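DNA mismatch repair protein MutS (Thermus aquaticus, PDB 1FW6) takes part in the repair of mismatched DNA, probably recognising the mismatch, and has a weak ATPase activity. Local coordinates at residues 580-585 with 696-701; 588-593 with 660-665. All blocks are in the same frame, centred on the assembly; numbering follows the deposited sequence.

In the fold
Both contacts belong to the P-loop ATPase domain of MutS and lie at the same ADP, with centres about 10 Å apart. Strand 578-582, the Walker A loop and helix 589-603 follow one another in the chain, so 580-585 leads almost directly into 588-593, and interaction 2 is nested inside the loop that interaction 1 closes. Polar links join them: Lys589 NZ probably hydrogen-bonds Gly583 O, His696 ND1 lies 2.9 Å from Glu663 OE1, another probable hydrogen bond, and Tyr697 OH bonds Gly665 O. Interaction 2 holds the phosphates and magnesium; interaction 1 flanks the same phosphates beside a sulfate and the second subunit. The bound nucleic acid is at least 50 Å from either contact.

Interaction 1: residues 580-585 with 696-701; sequences LITGPN and HYFELT. With ADP (adenosine-5'-diphosphate), chain H; SO4 (sulfate ion), chain F.
Asn585 of the Walker A loop meets His696 beside the phosphates of ADP, in the P-loop fold where strand 578-582 runs into the nucleotide-binding loop. By sequence and position, His696 probably corresponds to the switch histidine of ABC ATPases. The Asn585 side chain starts between two anions: CB is 3.6 Å from ADP O1B and about as far from sulfate O4. Its CG, turned beside the backbone N (chi1 -80°), still borders that sulfate oxygen and brings the amide obliquely against the imidazole edge. The amide oxygen OD1 then lies near NE2 and CE1 of the ring, while ND2 comes in near the ring plane, 3.0 Å from His696 CE1. On its other flank ND2 is 3.3 Å from ADP O1B. Amide and ring planes stand 63° apart, so the two groups meet aslant rather than stacked.

Sulfate, probably from the crystallisation liquor, ties the two segments together. O4 takes a hydrogen bond from Asn585 N at 2.8 Å and another from His696 NE2, this one fairly straight at 152°. Thr668 of the second subunit also bonds the sulfate, placing this corner at the subunit interface. The other imidazole nitrogen, ND1, is held by Glu663, so both ring nitrogens are engaged, which in this crystal probably fixes the ring's rotation.

Farther back along the strand the contact is mostly apolar. Leu580 CD1 lies against Leu700 O and Thr701 CA, while Leu580 CD2 is 4.1 Å from Leu700 CB, the side chains crossing at about a right angle. Thr582 turns its methyl group to both Phe698 and Thr701, while its hydroxyl bonds the backbone N of Ala733. Within helix 698-702, Phe698 O accepts from both Thr701 N and Thr701 OG1, the hydroxyl at 2.6 Å and in the carbonyl plane.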
loop_
_atom_site.group_PDB
_atom_site.type_symbol
_atom_site.label_atom_id
_atom_site.label_comp_id
_atom_site.label_asym_id
_atom_site.label_seq_id
_atom_site.Cartn_x
_atom_site.Cartn_y
_atom_site.Cartn_z
ATOM N N LEU C 580 -24.003 -11.964 33.577
ATOM C CA LEU C 580 -23.094 -12.944 33.015
ATOM C C LEU C 580 -23.771 -13.604 31.835
ATOM O O LEU C 580 -24.976 -13.854 31.857
ATOM C CB LEU C 580 -22.769 -13.987 34.061
ATOM C CG LEU C 580 -22.166 -13.346 35.298
ATOM C CD1 LEU C 580 -22.568 -14.140 36.528
ATOM C CD2 LEU C 580 -20.665 -13.249 35.136
ATOM N N ILE C 581 -22.992 -13.872 30.797
ATOM C CA ILE C 581 -23.510 -14.511 29.593
ATOM C C ILE C 581 -22.661 -15.734 29.342
ATOM O O ILE C 581 -21.452 -15.635 29.142
ATOM C CB ILE C 581 -23.427 -13.556 28.380
ATOM C CG1 ILE C 581 -24.177 -12.268 28.715
ATOM C CG2 ILE C 581 -24.047 -14.196 27.134
ATOM C CD1 ILE C 581 -23.932 -11.147 27.728
ATOM N N THR C 582 -23.299 -16.893 29.379
ATOM C CA THR C 582 -22.600 -18.149 29.146
ATOM C C THR C 582 -23.167 -18.912 27.949
ATOM O O THR C 582 -24.144 -18.493 27.331
ATOM C CB THR C 582 -22.661 -19.020 30.394
ATOM O OG1 THR C 582 -23.923 -18.824 31.038
ATOM C CG2 THR C 582 -21.553 -18.645 31.349
ATOM N N GLY C 583 -22.549 -20.030 27.609
ATOM C CA GLY C 583 -23.032 -20.779 26.467
ATOM C C GLY C 583 -21.904 -21.027 25.486
ATOM O O GLY C 583 -20.891 -20.322 25.483
ATOM N N PRO C 584 -22.073 -22.015 24.609
ATOM C CA PRO C 584 -21.095 -22.417 23.593
ATOM C C PRO C 584 -20.547 -21.345 22.657
ATOM O O PRO C 584 -21.275 -20.474 22.206
ATOM C CB PRO C 584 -21.839 -23.512 22.838
ATOM C CG PRO C 584 -23.259 -23.060 22.936
ATOM C CD PRO C 584 -23.375 -22.653 24.363
ATOM N N ASN C 585 -19.253 -21.429 22.353
ATOM C CA ASN C 585 -18.634 -20.487 21.433
ATOM C C ASN C 585 -19.221 -20.672 20.025
ATOM O O ASN C 585 -19.636 -21.772 19.645
ATOM C CB ASN C 585 -17.116 -20.675 21.436
ATOM C CG ASN C 585 -16.448 -20.002 22.640
ATOM O OD1 ASN C 585 -15.300 -20.287 22.973
ATOM N ND2 ASN C 585 -17.167 -19.096 23.283
ATOM N N HIS C 696 -16.536 -18.356 30.626
ATOM C CA HIS C 696 -16.580 -19.809 30.473
ATOM C C HIS C 696 -16.505 -20.484 31.855
ATOM O O HIS C 696 -16.563 -21.714 31.971
ATOM C CB HIS C 696 -15.453 -20.300 29.574
ATOM C CG HIS C 696 -15.817 -20.313 28.127
ATOM N ND1 HIS C 696 -15.935 -19.161 27.380
ATOM C CD2 HIS C 696 -16.155 -21.332 27.302
ATOM C CE1 HIS C 696 -16.332 -19.470 26.157
ATOM N NE2 HIS C 696 -16.473 -20.781 26.086
ATOM N N TYR C 697 -16.379 -19.664 32.898
ATOM C CA TYR C 697 -16.341 -20.163 34.264
ATOM C C TYR C 697 -17.781 -20.151 34.727
ATOM O O TYR C 697 -18.310 -19.110 35.111
ATOM C CB TYR C 697 -15.517 -19.254 35.175
ATOM C CG TYR C 697 -14.119 -19.010 34.685
ATOM C CD1 TYR C 697 -13.677 -17.724 34.408
ATOM C CD2 TYR C 697 -13.243 -20.063 34.479
ATOM C CE1 TYR C 697 -12.387 -17.489 33.929
ATOM C CE2 TYR C 697 -11.957 -19.849 34.005
ATOM C CZ TYR C 697 -11.532 -18.556 33.727
ATOM O OH TYR C 697 -10.269 -18.336 33.218
ATOM N N PHE C 698 -18.425 -21.309 34.662
ATOM C CA PHE C 698 -19.814 -21.421 35.082
ATOM C C PHE C 698 -19.952 -21.020 36.539
ATOM O O PHE C 698 -21.030 -20.639 36.988
ATOM C CB PHE C 698 -20.317 -22.857 34.874
ATOM C CG PHE C 698 -20.709 -23.169 33.447
ATOM C CD1 PHE C 698 -20.312 -22.336 32.400
ATOM C CD2 PHE C 698 -21.457 -24.297 33.153
ATOM C CE1 PHE C 698 -20.652 -22.625 31.089
ATOM C CE2 PHE C 698 -21.804 -24.597 31.841
ATOM C CZ PHE C 698 -21.401 -23.757 30.806
ATOM N N GLU C 699 -18.849 -21.100 37.270
ATOM C CA GLU C 699 -18.856 -20.748 38.671
ATOM C C GLU C 699 -19.360 -19.318 38.893
ATOM O O GLU C 699 -20.253 -19.090 39.710
ATOM C CB GLU C 699 -17.459 -20.956 39.251
ATOM C CG GLU C 699 -16.356 -20.975 38.205
ATOM C CD GLU C 699 -15.614 -22.303 38.122
ATOM O OE1 GLU C 699 -15.443 -22.967 39.165
ATOM O OE2 GLU C 699 -15.178 -22.674 37.007
ATOM N N LEU C 700 -18.808 -18.362 38.150
ATOM C CA LEU C 700 -19.223 -16.967 38.263
ATOM C C LEU C 700 -20.739 -16.814 38.232
ATOM O O LEU C 700 -21.279 -15.899 38.853
ATOM C CB LEU C 700 -18.623 -16.134 37.124
ATOM C CG LEU C 700 -17.112 -15.880 37.148
ATOM C CD1 LEU C 700 -16.654 -15.173 35.886
ATOM C CD2 LEU C 700 -16.791 -15.042 38.368
ATOM N N THR C 701 -21.423 -17.706 37.517
ATOM C CA THR C 701 -22.887 -17.644 37.403
ATOM C C THR C 701 -23.570 -18.015 38.709
ATOM O O THR C 701 -24.669 -17.546 39.003
ATOM C CB THR C 701 -23.455 -18.624 36.343
ATOM O OG1 THR C 701 -23.512 -19.938 36.905
ATOM C CG2 THR C 701 -22.593 -18.661 35.095
HETATM P PB ADP H . -19.110 -16.256 20.714
HETATM O O1B ADP H . -17.993 -17.246 20.648
HETATM O O2B ADP H . -20.507 -16.640 20.906
HETATM O O3B ADP H . -18.653 -15.106 21.727
HETATM P PA ADP H . -19.711 -14.719 18.356
HETATM O O1A ADP H . -19.150 -13.381 18.258
HETATM O O2A ADP H . -21.140 -14.866 18.624
HETATM O O3A ADP H . -18.812 -15.433 19.412
HETATM O "O5'" ADP H . -19.466 -15.677 17.096
HETATM C "C5'" ADP H . -19.571 -14.993 15.832
HETATM C "C4'" ADP H . -20.379 -15.399 14.626
HETATM O "O4'" ADP H . -21.741 -15.672 15.018
HETATM C "C3'" ADP H . -20.484 -14.015 13.996
HETATM O "O3'" ADP H . -19.419 -13.773 13.077
HETATM C "C2'" ADP H . -21.838 -13.921 13.353
HETATM O "O2'" ADP H . -21.787 -14.362 12.008
HETATM C "C1'" ADP H . -22.639 -14.867 14.270
HETATM N N9 ADP H . -23.640 -14.242 15.147
HETATM C C8 ADP H . -23.561 -13.972 16.493
HETATM N N7 ADP H . -24.625 -13.459 17.039
HETATM C C5 ADP H . -25.491 -13.359 15.973
HETATM C C6 ADP H . -26.846 -12.915 15.835
HETATM N N6 ADP H . -27.541 -12.468 16.864
HETATM N N1 ADP H . -27.472 -12.941 14.618
HETATM C C2 ADP H . -26.779 -13.409 13.545
HETATM N N3 ADP H . -25.502 -13.860 13.569
HETATM C C4 ADP H . -24.902 -13.815 14.793
HETATM S S SO4 F . -17.556 -24.056 24.761
HETATM O O1 SO4 F . -16.281 -24.465 24.158
HETATM O O2 SO4 F . -18.648 -24.878 24.225
HETATM O O3 SO4 F . -17.447 -24.243 26.225
HETATM O O4 SO4 F . -17.812 -22.642 24.420
#

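Interaction 2: residues 588-593 with 660-665; sequences GKSTFL and LLDEVG. With MG (magnesium ion), chain E; ADP (adenosine-5'-diphosphate), chain H.
Ser590 and Asp662 bring the end of the Walker A motif against the Walker B strand of this P-loop ATPase. The axes of helix 589-593 and strand 660-662 run nearly antiparallel, at 166°, and approach to 9.2 Å.

Metal coordination comes first. Ser590 OG binds magnesium at 2.5 Å, its torsion (chi1 -54°) setting the hydroxyl beside its own backbone N and toward the ion. ADP O3B is a second ligand, at 2.3 Å from magnesium, and three waters are also bound.

Hydrogen bonds supply the second shell. Asp662 OD1 is 2.7 Å from Ser590 OG, a probable bond, although the hydroxyl proton has another acceptor within reach. One metal-bound water donates to Asp662 OD2 at 2.7 Å and also to Glu663 OE2, bridging the neighbouring acids. The other carboxylate oxygen of Glu663, OE1, is bonded to His696. On the nucleotide, the amides of Gly588 and Ser590 donate to beta-phosphate oxygens, that of Ser590 nearly straight at 161° to O3B.

Charges lie nearby without pairing directly across the contact. Lys589 NZ is 4.3 Å from Glu663 OE2, beyond a salt bridge; the lysine, bent at its third torsion, ends near Gly583 O, its probable hydrogen-bond partner.

Apolar packing backs the polar end. Leu593 CB sits 4.0 Å from Leu660 CD2, while Leu593 CD1 packs against the carbonyl oxygen of Leu661.

Chemically, the serine meets magnesium directly, whereas Asp662 works through the Ser590 hydroxyl and a metal-bound water, and Glu663 through that water, so both probably position the first shell from the second. The N-terminus of the helix, and at longer range the lysine, which makes no direct bond to the phosphates in this model, may offset their negative charge.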
loop_
_atom_site.group_PDB
_atom_site.type_symbol
_atom_site.label_atom_id
_atom_site.label_comp_id
_atom_site.label_asym_id
_atom_site.label_seq_id
_atom_site.Cartn_x
_atom_site.Cartn_y
_atom_site.Cartn_z
ATOM N N GLY C 588 -22.873 -16.713 20.008
ATOM C CA GLY C 588 -23.317 -15.323 20.009
ATOM C C GLY C 588 -22.899 -14.356 21.124
ATOM O O GLY C 588 -23.180 -13.153 21.035
ATOM N N LYS C 589 -22.230 -14.866 22.159
ATOM C CA LYS C 589 -21.795 -14.053 23.297
ATOM C C LYS C 589 -21.115 -12.725 22.985
ATOM O O LYS C 589 -21.588 -11.672 23.405
ATOM C CB LYS C 589 -20.882 -14.871 24.191
ATOM C CG LYS C 589 -21.600 -15.918 25.006
ATOM C CD LYS C 589 -20.615 -16.849 25.671
ATOM C CE LYS C 589 -19.863 -17.623 24.620
ATOM N NZ LYS C 589 -19.154 -18.754 25.229
ATOM N N SER C 590 -20.009 -12.768 22.258
ATOM C CA SER C 590 -19.268 -11.550 21.934
ATOM C C SER C 590 -20.079 -10.543 21.104
ATOM O O SER C 590 -20.059 -9.336 21.378
ATOM C CB SER C 590 -17.971 -11.917 21.206
ATOM O OG SER C 590 -17.207 -12.848 21.956
ATOM N N THR C 591 -20.797 -11.034 20.092
ATOM C CA THR C 591 -21.597 -10.151 19.247
ATOM C C THR C 591 -22.693 -9.508 20.066
ATOM O O THR C 591 -23.038 -8.344 19.838
ATOM C CB THR C 591 -22.244 -10.905 18.067
ATOM O OG1 THR C 591 -21.221 -11.350 17.181
ATOM C CG2 THR C 591 -23.184 -9.996 17.287
ATOM N N PHE C 592 -23.246 -10.262 21.013
ATOM C CA PHE C 592 -24.299 -9.725 21.858
ATOM C C PHE C 592 -23.775 -8.535 22.663
ATOM O O PHE C 592 -24.427 -7.492 22.716
ATOM C CB PHE C 592 -24.834 -10.792 22.800
ATOM C CG PHE C 592 -25.990 -10.322 23.645
ATOM C CD1 PHE C 592 -27.157 -9.847 23.046
ATOM C CD2 PHE C 592 -25.915 -10.351 25.038
ATOM C CE1 PHE C 592 -28.229 -9.408 23.824
ATOM C CE2 PHE C 592 -26.975 -9.917 25.816
ATOM C CZ PHE C 592 -28.135 -9.445 25.212
ATOM N N LEU C 593 -22.603 -8.687 23.281
ATOM C CA LEU C 593 -22.007 -7.604 24.058
ATOM C C LEU C 593 -21.794 -6.376 23.180
ATOM O O LEU C 593 -22.221 -5.271 23.520
ATOM C CB LEU C 593 -20.651 -8.012 24.648
ATOM C CG LEU C 593 -20.546 -9.132 25.689
ATOM C CD1 LEU C 593 -19.128 -9.215 26.230
ATOM C CD2 LEU C 593 -21.507 -8.873 26.808
ATOM N N LEU C 660 -18.335 -3.900 29.387
ATOM C CA LEU C 660 -18.434 -5.145 28.648
ATOM C C LEU C 660 -17.153 -5.954 28.765
ATOM O O LEU C 660 -16.098 -5.520 28.305
ATOM C CB LEU C 660 -18.761 -4.823 27.185
ATOM C CG LEU C 660 -19.955 -3.865 27.162
ATOM C CD1 LEU C 660 -19.540 -2.542 26.548
ATOM C CD2 LEU C 660 -21.119 -4.481 26.424
ATOM N N LEU C 661 -17.259 -7.117 29.404
ATOM C CA LEU C 661 -16.124 -8.007 29.597
ATOM C C LEU C 661 -16.311 -9.277 28.802
ATOM O O LEU C 661 -17.381 -9.897 28.850
ATOM C CB LEU C 661 -15.960 -8.371 31.072
ATOM C CG LEU C 661 -15.662 -7.242 32.053
ATOM C CD1 LEU C 661 -15.057 -7.843 33.318
ATOM C CD2 LEU C 661 -14.698 -6.254 31.424
ATOM N N ASP C 662 -15.263 -9.671 28.083
ATOM C CA ASP C 662 -15.315 -10.872 27.274
ATOM C C ASP C 662 -14.211 -11.844 27.678
ATOM O O ASP C 662 -13.035 -11.634 27.376
ATOM C CB ASP C 662 -15.179 -10.510 25.788
ATOM C CG ASP C 662 -15.920 -11.477 24.873
ATOM O OD1 ASP C 662 -15.699 -11.429 23.644
ATOM O OD2 ASP C 662 -16.733 -12.277 25.377
ATOM N N GLU C 663 -14.592 -12.898 28.384
ATOM C CA GLU C 663 -13.654 -13.934 28.798
ATOM C C GLU C 663 -12.550 -13.514 29.774
ATOM O O GLU C 663 -11.508 -14.174 29.833
ATOM C CB GLU C 663 -12.984 -14.544 27.557
ATOM C CG GLU C 663 -13.894 -14.791 26.357
ATOM C CD GLU C 663 -14.905 -15.899 26.593
ATOM O OE1 GLU C 663 -14.930 -16.462 27.709
ATOM O OE2 GLU C 663 -15.680 -16.204 25.657
ATOM N N VAL C 664 -12.760 -12.449 30.547
ATOM C CA VAL C 664 -11.728 -12.014 31.487
ATOM C C VAL C 664 -11.366 -13.161 32.434
ATOM O O VAL C 664 -12.244 -13.766 33.046
ATOM C CB VAL C 664 -12.193 -10.787 32.313
ATOM C CG1 VAL C 664 -11.097 -10.348 33.273
ATOM C CG2 VAL C 664 -12.529 -9.635 31.394
ATOM N N GLY C 665 -10.072 -13.461 32.546
ATOM C CA GLY C 665 -9.626 -14.542 33.411
ATOM C C GLY C 665 -8.906 -15.633 32.630
ATOM O O GLY C 665 -8.263 -16.515 33.202
HETATM MG MG MG E . -16.361 -15.195 21.813
HETATM P PB ADP H . -19.110 -16.256 20.714
HETATM O O1B ADP H . -17.993 -17.246 20.648
HETATM O O2B ADP H . -20.507 -16.640 20.906
HETATM O O3B ADP H . -18.653 -15.106 21.727
HETATM P PA ADP H . -19.711 -14.719 18.356
HETATM O O1A ADP H . -19.150 -13.381 18.258
HETATM O O2A ADP H . -21.140 -14.866 18.624
HETATM O O3A ADP H . -18.812 -15.433 19.412
HETATM O "O5'" ADP H . -19.466 -15.677 17.096
HETATM C "C5'" ADP H . -19.571 -14.993 15.832
HETATM C "C4'" ADP H . -20.379 -15.399 14.626
HETATM O "O4'" ADP H . -21.741 -15.672 15.018
HETATM C "C3'" ADP H . -20.484 -14.015 13.996
HETATM O "O3'" ADP H . -19.419 -13.773 13.077
HETATM C "C2'" ADP H . -21.838 -13.921 13.353
HETATM O "O2'" ADP H . -21.787 -14.362 12.008
HETATM C "C1'" ADP H . -22.639 -14.867 14.270
HETATM N N9 ADP H . -23.640 -14.242 15.147
HETATM C C8 ADP H . -23.561 -13.972 16.493
HETATM N N7 ADP H . -24.625 -13.459 17.039
HETATM C C5 ADP H . -25.491 -13.359 15.973
HETATM C C6 ADP H . -26.846 -12.915 15.835
HETATM N N6 ADP H . -27.541 -12.468 16.864
HETATM N N1 ADP H . -27.472 -12.941 14.618
HETATM C C2 ADP H . -26.779 -13.409 13.545
HETATM N N3 ADP H . -25.502 -13.860 13.569
HETATM C C4 ADP H . -24.902 -13.815 14.793
HETATM O O HOH W 1 -16.797 -14.443 23.841
HETATM O O HOH W 2 -14.277 -13.918 22.175
HETATM O O HOH W 3 -16.228 -14.354 19.858
#